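Local coordinates for protein 2-nitropropane dioxygenase (Streptomyces ansochromogenes, PDB 3BW2) that probably catalyses the oxidative denitrification of alkyl nitronates with molecular oxygen, using bound FMN in a TIM-barrel fold, at residues G237-A242 / G334-V339; G215-G220 / D232-G237; Q26-V31 / G38-G43. All coordinates share one frame; numbering follows the deposited sequence.

In the fold
All three contacts belong to one TIM barrel, and two of them shape the phosphate end of the FMN site. Contacts 1 and 2 have centres about 10 Å apart and share G237, where strand 233-236 passes into helix 238-241. They also touch directly, with M218 CE of contact 2 lying 3.6 Å from A239 CA of contact 1. Contact 3, its centre about 12 Å from that of contact 1, holds the second strand and the helix before it; V31 CG2 packs 3.8 Å from F240 CE1. Contacts 2 and 3 reach the same parallel sheet without touching. In contact 3, the nearest atoms of the F39 side chain and the FMN are about 7 Å apart.

Contact 1 of 3, residues G237-A242 / G334-V339; sequences GTAFLA and GRLVEV. With FMN (flavin mononucleotide), chain B.
L336 lays its CD2 methyl over one face of the F240 ring, 4.0 Å from the ring centroid and 24° off the normal, a CH-pi contact displaced toward the rim. V337 comes in at the ring's edge, its CG2 3.9 Å from F240 CZ. The L336 CD2 methyl also sits tightly against the backbone, 3.2 Å from A239 O; L336 CG lies anti to its own backbone N (chi1 173°), which directs the branch toward the short helix. With an alanine in place of F240 the ring is gone, and L336 and V337 would probably face a gap between the two helices. Helix 238-241 is the short helix after the eighth barrel strand, part of the phosphate-binding site common in TIM barrels, while 334-339 belongs to the last long helix. At the N-terminal end of helix 238-241, G237 N donates to FMN O1P (2.9 Å), and T238 grips O3P twice, through N at 3.0 Å and OG1 at 2.8 Å. The two amide N-H groups directed at the phosphate are likely to offset some of its charge. T238 OG1 also accepts a hydrogen bond from G322 N. One turn on, L241 CD1 rests 3.9 Å from FMN C7M, one of the two flavin ring methyls.

Contact 2 of 3, residues G215-G220 / D232-G237; sequences GGIMRG and DAAQLG. With FMN (flavin mononucleotide), chain B.
The loop carrying I217 runs past the end of strand 233-236 with the I217 and L236 CA atoms 6.0 Å apart, and the two backbones are joined through a water rather than directly. I217 does most of the packing. With CG1 anti to the carbonyl carbon (chi1 -57°) and the chain extended beyond it, CD1 reaches the A234 methyl, at 3.7 Å from A234 CB. Its other branch, CG2, meets L236, 3.9 Å from L236 CD1, the two side chains crossing at about a right angle. L236 is also pressed against the loop backbone, its CG 3.3 Å from I217 O.

One water makes four bonds: it accepts from G215 N and I217 N, and donates to Q235 O at 2.8 Å and to FMN O1P at 2.6 Å. It thus ties loop, strand and phosphate together. Directly beside it, G216 N donates to FMN O2P at 2.7 Å with an N-H...O angle of 158°. The water and G216 bonds belong to the phosphate site of FMN-binding TIM barrels, built from the loop after the seventh strand and the end of the eighth. Both glycines suit this turn: a side chain on G215 would jam against the preceding carbonyl oxygen, and G216 has a positive phi, unfavourable for a residue with a CB. The CB of Q235 leaves the strand away from the loop, and its extended chain, with CG anti to the backbone N, brings NE2 to 3.0 Å from FMN O2'.

Further along the loop, R219 NE forms a salt bridge with E205 of the second subunit. Strand 233-236 lies between strands 211-214 and 13-15 in the parallel sheet. I217 and A234 are covered by I223 of helix 220-228, and L236 by L340 of helix 333-350.

Contact 3 of 3, residues Q26-V31 / G38-G43; sequences QLAAAV and GFLAAG
A28 and V31 turn toward the start of strand 38-41 from the inner face of helix 25-33, which with strand 38-41 forms the second half of the first beta-alpha-beta crossover of the TIM barrel. The helix segment and the strand run nearly antiparallel, at 163°, with their axes 6.4 Å apart. The A28 methyl lies over the strand backbone, its CB 3.7 Å from F39 N. V31 arrives one helical turn on: holding CG1 anti to its backbone N (chi1 175°) brings that methyl to 3.7 Å from G38 N.

Successive strand side chains go different ways. The CB of F39 leaves the strand away from the helix, and its ring packs on V14, Q15, V125 and S127 within the barrel. L40 leaves to the side, and its CD2 comes back to a loose 4.5 Å from A28 CB. A28 also touches L57 of the neighbouring helix 47-60, and strand 38-41 is hydrogen-bonded along one edge to strand 65-70.

The closeness depends on the small residues, since the CA atoms of A28 and G38 are just 3.8 Å apart. A CB on G38 would fall 2.2 Å from A28 O, where instead G38 CA makes a C-H...O contact at 3.6 Å, with 156° at the hydrogen.

Contact 1 of 3, residues G237-A242 / G334-V339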
ATOM      1  N   GLY A 237      -8.698   4.179  12.271  1.00 16.63           N
ATOM      2  CA  GLY A 237      -8.343   5.386  12.987  1.00 16.14           C
ATOM      3  C   GLY A 237      -8.991   6.594  12.324  1.00 17.07           C
ATOM      4  O   GLY A 237      -9.959   7.154  12.840  1.00 17.83           O
ATOM      5  N   THR A 238      -8.467   6.975  11.164  1.00 17.28           N
ATOM      6  CA  THR A 238      -8.961   8.132  10.416  1.00 17.19           C
ATOM      7  C   THR A 238     -10.483   8.181  10.258  1.00 17.46           C
ATOM      8  O   THR A 238     -11.085   9.252  10.366  1.00 18.08           O
ATOM      9  CB  THR A 238      -8.290   8.207   9.019  1.00 18.21           C
ATOM     10  OG1 THR A 238      -6.869   8.339   9.179  1.00 16.84           O
ATOM     11  CG2 THR A 238      -8.811   9.409   8.235  1.00 15.94           C
ATOM     12  N   ALA A 239     -11.109   7.036  10.009  1.00 15.97           N
ATOM     13  CA  ALA A 239     -12.560   7.005   9.856  1.00 17.35           C
ATOM     14  C   ALA A 239     -13.263   7.524  11.119  1.00 18.10           C
ATOM     15  O   ALA A 239     -14.294   8.184  11.032  1.00 16.49           O
ATOM     16  CB  ALA A 239     -13.028   5.587   9.531  1.00 16.24           C
ATOM     17  N   PHE A 240     -12.699   7.238  12.291  1.00 16.06           N
ATOM     18  CA  PHE A 240     -13.303   7.701  13.543  1.00 18.70           C
ATOM     19  C   PHE A 240     -12.813   9.085  13.971  1.00 18.70           C
ATOM     20  O   PHE A 240     -13.454   9.754  14.781  1.00 17.53           O
ATOM     21  CB  PHE A 240     -13.040   6.689  14.661  1.00 16.99           C
ATOM     22  CG  PHE A 240     -13.918   5.476  14.583  1.00 19.42           C
ATOM     23  CD1 PHE A 240     -15.268   5.562  14.911  1.00 19.42           C
ATOM     24  CD2 PHE A 240     -13.410   4.261  14.140  1.00 19.21           C
ATOM     25  CE1 PHE A 240     -16.106   4.454  14.797  1.00 19.02           C
ATOM     26  CE2 PHE A 240     -14.237   3.145  14.020  1.00 20.25           C
ATOM     27  CZ  PHE A 240     -15.593   3.246  14.350  1.00 19.75           C
ATOM     28  N   LEU A 241     -11.681   9.509  13.419  1.00 19.51           N
ATOM     29  CA  LEU A 241     -11.097  10.815  13.734  1.00 21.41           C
ATOM     30  C   LEU A 241     -12.077  11.921  13.366  1.00 20.03           C
ATOM     31  O   LEU A 241     -12.151  12.960  14.025  1.00 17.47           O
ATOM     32  CB  LEU A 241      -9.795  10.999  12.943  1.00 22.01           C
ATOM     33  CG  LEU A 241      -8.942  12.254  13.142  1.00 24.38           C
ATOM     34  CD1 LEU A 241      -8.454  12.328  14.572  1.00 24.44           C
ATOM     35  CD2 LEU A 241      -7.746  12.198  12.205  1.00 26.08           C
ATOM     36  N   ALA A 242     -12.842  11.664  12.313  1.00 21.28           N
ATOM     37  CA  ALA A 242     -13.814  12.614  11.785  1.00 22.74           C
ATOM     38  C   ALA A 242     -15.183  12.633  12.474  1.00 22.54           C
ATOM     39  O   ALA A 242     -16.002  13.508  12.181  1.00 23.23           O
ATOM     40  CB  ALA A 242     -14.001  12.353  10.287  1.00 24.23           C
ATOM     41  N   GLY A 334     -21.265   6.211  16.786  1.00 18.88           N
ATOM     42  CA  GLY A 334     -22.197   5.098  16.833  1.00 18.00           C
ATOM     43  C   GLY A 334     -22.894   4.888  15.498  1.00 18.70           C
ATOM     44  O   GLY A 334     -23.120   3.753  15.076  1.00 17.19           O
ATOM     45  N   ARG A 335     -23.238   5.984  14.828  1.00 17.24           N
ATOM     46  CA  ARG A 335     -23.903   5.891  13.539  1.00 18.09           C
ATOM     47  C   ARG A 335     -22.914   5.407  12.477  1.00 18.83           C
ATOM     48  O   ARG A 335     -23.293   4.707  11.541  1.00 18.56           O
ATOM     49  CB  ARG A 335     -24.496   7.250  13.142  1.00 17.24           C
ATOM     50  CG  ARG A 335     -25.421   7.877  14.199  1.00 18.71           C
ATOM     51  CD  ARG A 335     -26.436   6.885  14.782  1.00 18.67           C
ATOM     52  NE  ARG A 335     -27.353   6.333  13.786  1.00 20.28           N
ATOM     53  CZ  ARG A 335     -28.439   6.945  13.312  1.00 21.39           C
ATOM     54  NH1 ARG A 335     -28.777   8.158  13.735  1.00 20.62           N
ATOM     55  NH2 ARG A 335     -29.199   6.335  12.412  1.00 18.20           N
ATOM     56  N   LEU A 336     -21.643   5.771  12.629  1.00 20.76           N
ATOM     57  CA  LEU A 336     -20.619   5.339  11.676  1.00 20.90           C
ATOM     58  C   LEU A 336     -20.446   3.823  11.763  1.00 20.90           C
ATOM     59  O   LEU A 336     -20.221   3.152  10.754  1.00 20.52           O
ATOM     60  CB  LEU A 336     -19.275   6.022  11.961  1.00 19.50           C
ATOM     61  CG  LEU A 336     -18.100   5.511  11.117  1.00 20.06           C
ATOM     62  CD1 LEU A 336     -18.378   5.758   9.631  1.00 19.39           C
ATOM     63  CD2 LEU A 336     -16.818   6.207  11.548  1.00 18.63           C
ATOM     64  N   VAL A 337     -20.539   3.285  12.975  1.00 20.22           N
ATOM     65  CA  VAL A 337     -20.411   1.846  13.156  1.00 18.79           C
ATOM     66  C   VAL A 337     -21.575   1.168  12.442  1.00 20.65           C
ATOM     67  O   VAL A 337     -21.396   0.143  11.781  1.00 20.03           O
ATOM     68  CB  VAL A 337     -20.424   1.458  14.651  1.00 19.34           C
ATOM     69  CG1 VAL A 337     -20.494  -0.058  14.793  1.00 15.43           C
ATOM     70  CG2 VAL A 337     -19.166   1.995  15.338  1.00 15.92           C
ATOM     71  N   GLU A 338     -22.766   1.757  12.565  1.00 20.48           N
ATOM     72  CA  GLU A 338     -23.958   1.213  11.923  1.00 21.91           C
ATOM     73  C   GLU A 338     -23.816   1.223  10.403  1.00 21.94           C
ATOM     74  O   GLU A 338     -24.165   0.247   9.735  1.00 22.12           O
ATOM     75  CB  GLU A 338     -25.201   2.010  12.337  1.00 24.09           C
ATOM     76  CG  GLU A 338     -25.522   1.903  13.822  1.00 26.61           C
ATOM     77  CD  GLU A 338     -26.694   2.778  14.241  1.00 29.10           C
ATOM     78  OE1 GLU A 338     -27.038   2.765  15.446  1.00 29.17           O
ATOM     79  OE2 GLU A 338     -27.270   3.474  13.370  1.00 27.78           O
ATOM     80  N   VAL A 339     -23.306   2.323   9.855  1.00 20.77           N
ATOM     81  CA  VAL A 339     -23.116   2.417   8.412  1.00 19.48           C
ATOM     82  C   VAL A 339     -22.072   1.392   7.973  1.00 19.14           C
ATOM     83  O   VAL A 339     -22.262   0.679   6.987  1.00 17.69           O
ATOM     84  CB  VAL A 339     -22.645   3.828   7.995  1.00 22.36           C
ATOM     85  CG1 VAL A 339     -22.339   3.858   6.505  1.00 23.09           C
ATOM     86  CG2 VAL A 339     -23.717   4.848   8.326  1.00 23.70           C
TER
HETATM   87  N1  FMN B 370      -1.817   3.851  17.030  1.00 17.88           N
HETATM   88  C2  FMN B 370      -1.410   3.506  18.330  1.00 19.62           C
HETATM   89  O2  FMN B 370      -1.108   2.344  18.591  1.00 18.13           O
HETATM   90  N3  FMN B 370      -1.353   4.462  19.330  1.00 18.73           N
HETATM   91  C4  FMN B 370      -1.693   5.788  19.117  1.00 20.36           C
HETATM   92  O4  FMN B 370      -1.632   6.610  20.050  1.00 18.98           O
HETATM   93  C4A FMN B 370      -2.122   6.158  17.813  1.00 20.06           C
HETATM   94  N5  FMN B 370      -2.505   7.468  17.534  1.00 20.55           N
HETATM   95  C5A FMN B 370      -2.959   7.847  16.268  1.00 18.64           C
HETATM   96  C6  FMN B 370      -3.360   9.189  16.040  1.00 18.27           C
HETATM   97  C7  FMN B 370      -3.844   9.640  14.763  1.00 18.33           C
HETATM   98  C7M FMN B 370      -4.922  10.744  14.868  1.00 16.34           C
HETATM   99  C8  FMN B 370      -3.930   8.620  13.745  1.00 17.52           C
HETATM  100  C8M FMN B 370      -4.982   8.638  12.636  1.00 14.91           C
HETATM  101  C9  FMN B 370      -3.505   7.269  13.951  1.00 17.29           C
HETATM  102  C9A FMN B 370      -3.021   6.874  15.221  1.00 18.30           C
HETATM  103  N10 FMN B 370      -2.611   5.539  15.485  1.00 19.13           N
HETATM  104  C10 FMN B 370      -2.174   5.168  16.774  1.00 18.69           C
HETATM  105  C1' FMN B 370      -2.485   4.523  14.347  1.00 15.89           C
HETATM  106  C2' FMN B 370      -3.753   3.632  14.378  1.00 14.30           C
HETATM  107  O2' FMN B 370      -3.568   2.610  15.345  1.00 14.05           O
HETATM  108  C3' FMN B 370      -4.018   2.912  13.011  1.00 14.69           C
HETATM  109  O3' FMN B 370      -2.845   2.152  12.722  1.00 15.38           O
HETATM  110  C4' FMN B 370      -4.285   3.862  11.831  1.00 13.56           C
HETATM  111  O4' FMN B 370      -5.230   4.840  12.265  1.00 13.23           O
HETATM  112  C5' FMN B 370      -4.856   3.080  10.611  1.00 13.81           C
HETATM  113  O5' FMN B 370      -5.124   3.954   9.478  1.00 11.87           O
HETATM  114  P   FMN B 370      -6.495   4.790   9.170  1.00 17.32           P
HETATM  115  O1P FMN B 370      -7.239   3.661   9.799  1.00 17.59           O
HETATM  116  O2P FMN B 370      -5.929   4.735   7.764  1.00 15.43           O
HETATM  117  O3P FMN B 370      -5.912   5.824  10.116  1.00 16.02           O

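Contact 2 of 3, residues G215-G220 / D232-G237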
ATOM      1  N   GLY A 215      -5.160   0.270   8.337  1.00 16.23           N
ATOM      2  CA  GLY A 215      -4.590   1.122   7.308  1.00 16.80           C
ATOM      3  C   GLY A 215      -5.482   1.438   6.121  1.00 16.43           C
ATOM      4  O   GLY A 215      -5.699   0.589   5.266  1.00 17.49           O
ATOM      5  N   GLY A 216      -5.997   2.665   6.072  1.00 17.38           N
ATOM      6  CA  GLY A 216      -6.841   3.091   4.966  1.00 16.63           C
ATOM      7  C   GLY A 216      -8.265   2.558   4.903  1.00 17.98           C
ATOM      8  O   GLY A 216      -8.962   2.798   3.914  1.00 18.99           O
ATOM      9  N   ILE A 217      -8.715   1.857   5.941  1.00 18.03           N
ATOM     10  CA  ILE A 217     -10.066   1.289   5.949  1.00 17.38           C
ATOM     11  C   ILE A 217     -11.131   2.337   6.317  1.00 18.29           C
ATOM     12  O   ILE A 217     -11.217   2.781   7.460  1.00 17.29           O
ATOM     13  CB  ILE A 217     -10.134   0.082   6.919  1.00 17.75           C
ATOM     14  CG1 ILE A 217      -9.083  -0.959   6.505  1.00 17.33           C
ATOM     15  CG2 ILE A 217     -11.525  -0.545   6.894  1.00 14.28           C
ATOM     16  CD1 ILE A 217      -9.002  -2.161   7.417  1.00 21.07           C
ATOM     17  N   MET A 218     -11.947   2.716   5.332  1.00 18.26           N
ATOM     18  CA  MET A 218     -12.977   3.737   5.519  1.00 18.45           C
ATOM     19  C   MET A 218     -14.393   3.259   5.223  1.00 18.91           C
ATOM     20  O   MET A 218     -15.360   3.942   5.550  1.00 17.88           O
ATOM     21  CB  MET A 218     -12.692   4.932   4.601  1.00 17.49           C
ATOM     22  CG  MET A 218     -11.298   5.526   4.732  1.00 15.78           C
ATOM     23  SD  MET A 218     -11.008   6.157   6.382  1.00 17.55           S
ATOM     24  CE  MET A 218     -11.986   7.678   6.354  1.00 17.44           C
ATOM     25  N   ARG A 219     -14.508   2.094   4.595  1.00 19.44           N
ATOM     26  CA  ARG A 219     -15.810   1.556   4.208  1.00 19.10           C
ATOM     27  C   ARG A 219     -15.998   0.106   4.626  1.00 18.56           C
ATOM     28  O   ARG A 219     -15.029  -0.647   4.757  1.00 17.05           O
ATOM     29  CB  ARG A 219     -15.967   1.656   2.686  1.00 18.31           C
ATOM     30  CG  ARG A 219     -15.877   3.077   2.132  1.00 18.86           C
ATOM     31  CD  ARG A 219     -17.228   3.779   2.197  1.00 20.63           C
ATOM     32  NE  ARG A 219     -17.202   5.087   1.545  1.00 22.14           N
ATOM     33  CZ  ARG A 219     -16.858   6.222   2.146  1.00 23.60           C
ATOM     34  NH1 ARG A 219     -16.509   6.224   3.427  1.00 23.37           N
ATOM     35  NH2 ARG A 219     -16.862   7.359   1.464  1.00 22.03           N
ATOM     36  N   GLY A 220     -17.255  -0.286   4.817  1.00 16.06           N
ATOM     37  CA  GLY A 220     -17.549  -1.652   5.206  1.00 15.93           C
ATOM     38  C   GLY A 220     -17.053  -2.672   4.199  1.00 16.63           C
ATOM     39  O   GLY A 220     -16.722  -3.800   4.566  1.00 18.43           O
ATOM     40  N   ASP A 232      -9.189 -11.053  11.347  1.00 21.03           N
ATOM     41  CA  ASP A 232     -10.293 -11.355  12.254  1.00 22.48           C
ATOM     42  C   ASP A 232     -11.103 -10.084  12.492  1.00 21.46           C
ATOM     43  O   ASP A 232     -12.282 -10.138  12.835  1.00 22.99           O
ATOM     44  CB  ASP A 232      -9.762 -11.871  13.595  1.00 25.79           C
ATOM     45  CG  ASP A 232      -9.710 -13.385  13.660  1.00 31.13           C
ATOM     46  OD1 ASP A 232      -9.221 -14.006  12.697  1.00 32.38           O
ATOM     47  OD2 ASP A 232     -10.155 -13.954  14.680  1.00 35.15           O
ATOM     48  N   ALA A 233     -10.459  -8.938  12.315  1.00 19.71           N
ATOM     49  CA  ALA A 233     -11.129  -7.661  12.517  1.00 18.97           C
ATOM     50  C   ALA A 233     -10.385  -6.568  11.784  1.00 17.84           C
ATOM     51  O   ALA A 233      -9.275  -6.777  11.295  1.00 17.54           O
ATOM     52  CB  ALA A 233     -11.203  -7.326  14.009  1.00 17.28           C
ATOM     53  N   ALA A 234     -11.012  -5.400  11.706  1.00 16.73           N
ATOM     54  CA  ALA A 234     -10.414  -4.250  11.049  1.00 16.36           C
ATOM     55  C   ALA A 234     -10.296  -3.134  12.079  1.00 15.73           C
ATOM     56  O   ALA A 234     -11.236  -2.882  12.831  1.00 16.01           O
ATOM     57  CB  ALA A 234     -11.292  -3.794   9.885  1.00 14.63           C
ATOM     58  N   GLN A 235      -9.141  -2.480  12.119  1.00 15.23           N
ATOM     59  CA  GLN A 235      -8.923  -1.377  13.043  1.00 16.31           C
ATOM     60  C   GLN A 235      -8.901  -0.089  12.231  1.00 17.30           C
ATOM     61  O   GLN A 235      -8.122   0.048  11.283  1.00 18.07           O
ATOM     62  CB  GLN A 235      -7.602  -1.545  13.796  1.00 16.63           C
ATOM     63  CG  GLN A 235      -7.311  -0.390  14.731  1.00 15.73           C
ATOM     64  CD  GLN A 235      -6.182  -0.684  15.693  1.00 19.38           C
ATOM     65  OE1 GLN A 235      -6.283  -1.584  16.529  1.00 19.02           O
ATOM     66  NE2 GLN A 235      -5.100   0.078  15.586  1.00 16.84           N
ATOM     67  N   LEU A 236      -9.768   0.846  12.607  1.00 17.68           N
ATOM     68  CA  LEU A 236      -9.903   2.118  11.905  1.00 17.11           C
ATOM     69  C   LEU A 236      -9.583   3.324  12.773  1.00 17.75           C
ATOM     70  O   LEU A 236     -10.142   3.485  13.862  1.00 15.84           O
ATOM     71  CB  LEU A 236     -11.334   2.282  11.390  1.00 15.65           C
ATOM     72  CG  LEU A 236     -11.910   1.348  10.329  1.00 15.75           C
ATOM     73  CD1 LEU A 236     -11.878  -0.101  10.788  1.00 16.60           C
ATOM     74  CD2 LEU A 236     -13.343   1.787  10.060  1.00 14.52           C
ATOM     75  N   GLY A 237      -8.698   4.179  12.271  1.00 16.63           N
ATOM     76  CA  GLY A 237      -8.343   5.386  12.987  1.00 16.14           C
ATOM     77  C   GLY A 237      -8.991   6.594  12.324  1.00 17.07           C
ATOM     78  O   GLY A 237      -9.959   7.154  12.840  1.00 17.83           O
TER
HETATM   79  N1  FMN B 370      -1.817   3.851  17.030  1.00 17.88           N
HETATM   80  C2  FMN B 370      -1.410   3.506  18.330  1.00 19.62           C
HETATM   81  O2  FMN B 370      -1.108   2.344  18.591  1.00 18.13           O
HETATM   82  N3  FMN B 370      -1.353   4.462  19.330  1.00 18.73           N
HETATM   83  C4  FMN B 370      -1.693   5.788  19.117  1.00 20.36           C
HETATM   84  O4  FMN B 370      -1.632   6.610  20.050  1.00 18.98           O
HETATM   85  C4A FMN B 370      -2.122   6.158  17.813  1.00 20.06           C
HETATM   86  N5  FMN B 370      -2.505   7.468  17.534  1.00 20.55           N
HETATM   87  C5A FMN B 370      -2.959   7.847  16.268  1.00 18.64           C
HETATM   88  C6  FMN B 370      -3.360   9.189  16.040  1.00 18.27           C
HETATM   89  C7  FMN B 370      -3.844   9.640  14.763  1.00 18.33           C
HETATM   90  C7M FMN B 370      -4.922  10.744  14.868  1.00 16.34           C
HETATM   91  C8  FMN B 370      -3.930   8.620  13.745  1.00 17.52           C
HETATM   92  C8M FMN B 370      -4.982   8.638  12.636  1.00 14.91           C
HETATM   93  C9  FMN B 370      -3.505   7.269  13.951  1.00 17.29           C
HETATM   94  C9A FMN B 370      -3.021   6.874  15.221  1.00 18.30           C
HETATM   95  N10 FMN B 370      -2.611   5.539  15.485  1.00 19.13           N
HETATM   96  C10 FMN B 370      -2.174   5.168  16.774  1.00 18.69           C
HETATM   97  C1' FMN B 370      -2.485   4.523  14.347  1.00 15.89           C
HETATM   98  C2' FMN B 370      -3.753   3.632  14.378  1.00 14.30           C
HETATM   99  O2' FMN B 370      -3.568   2.610  15.345  1.00 14.05           O
HETATM  100  C3' FMN B 370      -4.018   2.912  13.011  1.00 14.69           C
HETATM  101  O3' FMN B 370      -2.845   2.152  12.722  1.00 15.38           O
HETATM  102  C4' FMN B 370      -4.285   3.862  11.831  1.00 13.56           C
HETATM  103  O4' FMN B 370      -5.230   4.840  12.265  1.00 13.23           O
HETATM  104  C5' FMN B 370      -4.856   3.080  10.611  1.00 13.81           C
HETATM  105  O5' FMN B 370      -5.124   3.954   9.478  1.00 11.87           O
HETATM  106  P   FMN B 370      -6.495   4.790   9.170  1.00 17.32           P
HETATM  107  O1P FMN B 370      -7.239   3.661   9.799  1.00 17.59           O
HETATM  108  O2P FMN B 370      -5.929   4.735   7.764  1.00 15.43           O
HETATM  109  O3P FMN B 370      -5.912   5.824  10.116  1.00 16.02           O
HETATM  110  O   HOH W   1      -7.766   1.330   8.832  1.00 10.46           O

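Contact 3 of 3, residues Q26-V31 / G38-G43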
ATOM      1  N   GLN A  26     -15.651   9.463  25.520  1.00 20.51           N
ATOM      2  CA  GLN A  26     -16.899   9.533  24.770  1.00 21.80           C
ATOM      3  C   GLN A  26     -16.826   8.831  23.420  1.00 20.12           C
ATOM      4  O   GLN A  26     -17.818   8.283  22.952  1.00 18.99           O
ATOM      5  CB  GLN A  26     -17.325  10.985  24.567  1.00 26.60           C
ATOM      6  CG  GLN A  26     -17.989  11.598  25.783  1.00 34.78           C
ATOM      7  CD  GLN A  26     -18.643  12.936  25.476  1.00 40.98           C
ATOM      8  OE1 GLN A  26     -19.244  13.561  26.357  1.00 45.17           O
ATOM      9  NE2 GLN A  26     -18.532  13.381  24.224  1.00 41.23           N
ATOM     10  N   LEU A  27     -15.660   8.845  22.785  1.00 20.24           N
ATOM     11  CA  LEU A  27     -15.530   8.172  21.493  1.00 19.91           C
ATOM     12  C   LEU A  27     -15.564   6.660  21.702  1.00 19.24           C
ATOM     13  O   LEU A  27     -16.363   5.954  21.088  1.00 18.13           O
ATOM     14  CB  LEU A  27     -14.223   8.569  20.793  1.00 17.46           C
ATOM     15  CG  LEU A  27     -13.928   7.853  19.462  1.00 19.18           C
ATOM     16  CD1 LEU A  27     -15.116   7.990  18.508  1.00 19.30           C
ATOM     17  CD2 LEU A  27     -12.676   8.449  18.830  1.00 18.66           C
ATOM     18  N   ALA A  28     -14.694   6.169  22.577  1.00 20.07           N
ATOM     19  CA  ALA A  28     -14.621   4.739  22.853  1.00 19.52           C
ATOM     20  C   ALA A  28     -15.979   4.183  23.273  1.00 19.46           C
ATOM     21  O   ALA A  28     -16.397   3.120  22.803  1.00 18.33           O
ATOM     22  CB  ALA A  28     -13.577   4.472  23.931  1.00 18.03           C
ATOM     23  N   ALA A  29     -16.673   4.904  24.147  1.00 19.73           N
ATOM     24  CA  ALA A  29     -17.983   4.463  24.611  1.00 20.02           C
ATOM     25  C   ALA A  29     -18.978   4.304  23.462  1.00 19.64           C
ATOM     26  O   ALA A  29     -19.670   3.290  23.372  1.00 20.39           O
ATOM     27  CB  ALA A  29     -18.529   5.437  25.642  1.00 18.78           C
ATOM     28  N   ALA A  30     -19.050   5.298  22.579  1.00 19.48           N
ATOM     29  CA  ALA A  30     -19.982   5.231  21.452  1.00 18.25           C
ATOM     30  C   ALA A  30     -19.674   4.024  20.576  1.00 17.33           C
ATOM     31  O   ALA A  30     -20.582   3.345  20.097  1.00 19.07           O
ATOM     32  CB  ALA A  30     -19.911   6.513  20.630  1.00 17.49           C
ATOM     33  N   VAL A  31     -18.389   3.757  20.367  1.00 16.72           N
ATOM     34  CA  VAL A  31     -17.982   2.616  19.561  1.00 16.37           C
ATOM     35  C   VAL A  31     -18.399   1.325  20.281  1.00 17.36           C
ATOM     36  O   VAL A  31     -19.068   0.467  19.699  1.00 15.66           O
ATOM     37  CB  VAL A  31     -16.449   2.631  19.318  1.00 17.32           C
ATOM     38  CG1 VAL A  31     -16.018   1.376  18.574  1.00 14.07           C
ATOM     39  CG2 VAL A  31     -16.070   3.865  18.511  1.00 15.45           C
ATOM     40  N   GLY A  38     -14.058  -0.045  21.397  1.00 18.21           N
ATOM     41  CA  GLY A  38     -13.552   1.300  21.590  1.00 17.37           C
ATOM     42  C   GLY A  38     -12.162   1.232  22.197  1.00 17.95           C
ATOM     43  O   GLY A  38     -11.824   0.257  22.869  1.00 17.55           O
ATOM     44  N   PHE A  39     -11.358   2.265  21.968  1.00 16.23           N
ATOM     45  CA  PHE A  39      -9.995   2.296  22.486  1.00 15.97           C
ATOM     46  C   PHE A  39      -9.612   3.632  23.108  1.00 17.05           C
ATOM     47  O   PHE A  39     -10.019   4.698  22.634  1.00 17.23           O
ATOM     48  CB  PHE A  39      -8.993   2.008  21.363  1.00 15.45           C
ATOM     49  CG  PHE A  39      -8.270   0.702  21.508  1.00 16.91           C
ATOM     50  CD1 PHE A  39      -8.681  -0.418  20.798  1.00 17.12           C
ATOM     51  CD2 PHE A  39      -7.172   0.592  22.352  1.00 17.27           C
ATOM     52  CE1 PHE A  39      -8.009  -1.633  20.923  1.00 17.79           C
ATOM     53  CE2 PHE A  39      -6.494  -0.618  22.484  1.00 16.85           C
ATOM     54  CZ  PHE A  39      -6.916  -1.731  21.767  1.00 17.46           C
ATOM     55  N   LEU A  40      -8.818   3.560  24.169  1.00 15.76           N
ATOM     56  CA  LEU A  40      -8.306   4.750  24.833  1.00 16.71           C
ATOM     57  C   LEU A  40      -6.826   4.786  24.468  1.00 17.33           C
ATOM     58  O   LEU A  40      -6.203   3.737  24.272  1.00 17.31           O
ATOM     59  CB  LEU A  40      -8.452   4.645  26.356  1.00 18.49           C
ATOM     60  CG  LEU A  40      -9.848   4.781  26.964  1.00 19.14           C
ATOM     61  CD1 LEU A  40      -9.761   4.584  28.477  1.00 20.12           C
ATOM     62  CD2 LEU A  40     -10.420   6.156  26.637  1.00 18.66           C
ATOM     63  N   ALA A  41      -6.267   5.984  24.369  1.00 17.86           N
ATOM     64  CA  ALA A  41      -4.859   6.139  24.030  1.00 18.37           C
ATOM     65  C   ALA A  41      -4.114   6.643  25.256  1.00 19.17           C
ATOM     66  O   ALA A  41      -4.412   7.723  25.755  1.00 20.13           O
ATOM     67  CB  ALA A  41      -4.705   7.132  22.881  1.00 15.70           C
ATOM     68  N   ALA A  42      -3.152   5.865  25.743  1.00 20.01           N
ATOM     69  CA  ALA A  42      -2.380   6.280  26.912  1.00 19.80           C
ATOM     70  C   ALA A  42      -1.097   7.000  26.481  1.00 19.90           C
ATOM     71  O   ALA A  42      -0.350   7.527  27.310  1.00 18.45           O
ATOM     72  CB  ALA A  42      -2.049   5.061  27.781  1.00 18.98           C
ATOM     73  N   GLY A  43      -0.851   7.017  25.172  1.00 20.54           N
ATOM     74  CA  GLY A  43       0.334   7.669  24.644  1.00 19.76           C
ATOM     75  C   GLY A  43       0.427   9.137  25.023  1.00 20.17           C
ATOM     76  O   GLY A  43      -0.518   9.901  24.837  1.00 18.74           O
TER